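Local coordinates for sporozoite microneme protein essential for cell traversal (Plasmodium berghei, PDB 4U5A) that probably helps the malaria sporozoite pass through host cells, as a microneme protein essential for cell traversal, at residues A27-I32 with V60-L65. Sequence-based numbering, arbitrary orientation.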
loop_
_atom_site.group_PDB
_atom_site.type_symbol
_atom_site.label_atom_id
_atom_site.label_comp_id
_atom_site.label_asym_id
_atom_site.label_seq_id
_atom_site.Cartn_x
_atom_site.Cartn_y
_atom_site.Cartn_z
ATOM N N ALA A 27 4.131 8.679 0.280
ATOM C CA ALA A 27 5.112 8.008 -0.566
ATOM C C ALA A 27 4.560 6.685 -1.107
ATOM O O ALA A 27 4.666 6.395 -2.307
ATOM C CB ALA A 27 6.403 7.773 0.207
ATOM N N THR A 28 3.974 5.889 -0.217
ATOM C CA THR A 28 3.315 4.644 -0.612
ATOM C C THR A 28 2.228 4.896 -1.660
ATOM O O THR A 28 2.120 4.169 -2.661
ATOM C CB THR A 28 2.688 3.938 0.602
ATOM O OG1 THR A 28 3.709 3.626 1.558
ATOM C CG2 THR A 28 1.989 2.659 0.176
ATOM N N LYS A 29 1.436 5.940 -1.424
ATOM C CA LYS A 29 0.366 6.332 -2.332
ATOM C C LYS A 29 0.932 6.603 -3.715
ATOM O O LYS A 29 0.390 6.133 -4.717
ATOM C CB LYS A 29 -0.376 7.569 -1.812
ATOM C CG LYS A 29 -1.281 7.302 -0.615
ATOM C CD LYS A 29 -2.367 8.363 -0.476
ATOM C CE LYS A 29 -1.846 9.654 0.123
ATOM N NZ LYS A 29 -2.923 10.687 0.163
ATOM N N GLN A 30 2.028 7.353 -3.765
ATOM C CA GLN A 30 2.667 7.660 -5.037
ATOM C C GLN A 30 3.187 6.396 -5.718
ATOM O O GLN A 30 3.076 6.255 -6.934
ATOM C CB GLN A 30 3.800 8.673 -4.843
ATOM C CG GLN A 30 4.470 9.110 -6.139
ATOM C CD GLN A 30 3.482 9.610 -7.181
ATOM O OE1 GLN A 30 3.553 9.229 -8.351
ATOM N NE2 GLN A 30 2.558 10.467 -6.764
ATOM N N THR A 31 3.743 5.476 -4.936
ATOM C CA THR A 31 4.223 4.211 -5.491
ATOM C C THR A 31 3.093 3.432 -6.177
ATOM O O THR A 31 3.234 2.985 -7.324
ATOM C CB THR A 31 4.872 3.330 -4.407
ATOM O OG1 THR A 31 5.980 4.024 -3.820
ATOM C CG2 THR A 31 5.358 2.020 -5.007
ATOM N N ILE A 32 1.973 3.272 -5.473
ATOM C CA ILE A 32 0.829 2.535 -6.018
ATOM C C ILE A 32 0.233 3.253 -7.240
ATOM O O ILE A 32 -0.163 2.617 -8.235
ATOM C CB ILE A 32 -0.252 2.317 -4.946
ATOM C CG1 ILE A 32 0.349 1.590 -3.739
ATOM C CG2 ILE A 32 -1.421 1.525 -5.510
ATOM C CD1 ILE A 32 -0.635 1.350 -2.609
ATOM N N VAL A 60 -9.636 3.978 -5.253
ATOM C CA VAL A 60 -9.970 3.292 -4.010
ATOM C C VAL A 60 -8.740 3.022 -3.120
ATOM O O VAL A 60 -8.804 3.266 -1.916
ATOM C CB VAL A 60 -10.725 1.970 -4.289
ATOM C CG1 VAL A 60 -11.148 1.300 -2.991
ATOM C CG2 VAL A 60 -11.941 2.241 -5.147
ATOM N N PRO A 61 -7.617 2.534 -3.697
ATOM C CA PRO A 61 -6.457 2.326 -2.823
ATOM C C PRO A 61 -5.968 3.613 -2.165
ATOM O O PRO A 61 -5.490 3.557 -1.034
ATOM C CB PRO A 61 -5.394 1.769 -3.777
ATOM C CG PRO A 61 -6.169 1.115 -4.850
ATOM C CD PRO A 61 -7.370 1.990 -5.045
ATOM N N GLU A 62 -6.104 4.749 -2.848
ATOM C CA GLU A 62 -5.703 6.032 -2.275
ATOM C C GLU A 62 -6.591 6.378 -1.095
ATOM O O GLU A 62 -6.125 6.913 -0.092
ATOM C CB GLU A 62 -5.755 7.157 -3.323
ATOM C CG GLU A 62 -5.214 8.491 -2.799
ATOM C CD GLU A 62 -5.307 9.624 -3.795
ATOM O OE1 GLU A 62 -5.790 9.391 -4.924
ATOM O OE2 GLU A 62 -4.885 10.753 -3.452
ATOM N N GLU A 63 -7.874 6.057 -1.217
ATOM C CA GLU A 63 -8.811 6.313 -0.141
ATOM C C GLU A 63 -8.475 5.495 1.099
ATOM O O GLU A 63 -8.546 6.003 2.217
ATOM C CB GLU A 63 -10.242 6.030 -0.597
ATOM C CG GLU A 63 -10.763 7.000 -1.657
ATOM C CD GLU A 63 -12.158 6.646 -2.146
ATOM O OE1 GLU A 63 -12.515 5.450 -2.108
ATOM O OE2 GLU A 63 -12.897 7.564 -2.564
ATOM N N LYS A 64 -8.082 4.244 0.892
ATOM C CA LYS A 64 -7.737 3.356 1.996
ATOM C C LYS A 64 -6.497 3.836 2.741
ATOM O O LYS A 64 -6.400 3.698 3.958
ATOM C CB LYS A 64 -7.515 1.934 1.482
ATOM C CG LYS A 64 -8.745 1.278 0.880
ATOM C CD LYS A 64 -9.776 0.977 1.957
ATOM C CE LYS A 64 -11.045 0.383 1.371
ATOM N NZ LYS A 64 -12.020 0.049 2.443
ATOM N N LEU A 65 -5.553 4.406 2.005
ATOM C CA LEU A 65 -4.325 4.894 2.609
ATOM C C LEU A 65 -4.577 6.231 3.303
ATOM O O LEU A 65 -3.909 6.568 4.279
ATOM C CB LEU A 65 -3.224 5.019 1.551
ATOM C CG LEU A 65 -2.772 3.672 0.970
ATOM C CD1 LEU A 65 -1.610 3.828 0.010
ATOM C CD2 LEU A 65 -2.414 2.699 2.075
#
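The CB of Leu-65 points toward helix 10-39, and its CD1 meets three residues there. The CG of Lys-29 lies 3.5 Å from Leu-65 CD1, and the two side chains run past each other in opposite directions. Ile-32 comes from the next turn and meets Leu-65 tip to tip, with Ile-32 CD1 3.7 Å from Leu-65 CD1. In Ile-32, CG1 stands beside the backbone N (chi1 -57°) and chi2 is extended, which carries CD1 out to the leucine. Thr-28 adds its methyl at about a right angle to the leucine, CG2 to CD1 of Leu-65 at 3.8 Å. The hydroxyl of Thr-28 is used within its own helix, on the carbonyl of Asp-24. Pro-61 lies one turn before Leu-65 and a little farther off, its CB 4.3 Å from CG2 of Ile-32.

The partly exposed edge is formed by Lys-29 and Glu-62. Their chains cross at about a right angle, with Lys-29 CD 3.7 Å from Glu-62 CG. The lysine chain bends at chi3 (-77°), and its NZ bonds to Asn-66 OD1. That NZ stays 4.1 Å from OE2 of Glu-62, too far for a salt bridge. The opposite charges probably still attract.

On the inner side, Leu-109 and Ile-113 of helix 88-126 touch Leu-65 and Thr-28 respectively. The two segments run antiparallel, their axes at 169° and 10.0 Å apart. Apolar side chains inside and a charged pair at the edge are characteristic of neighbouring helices in an antiparallel four-helix bundle, the fold of SPECT1.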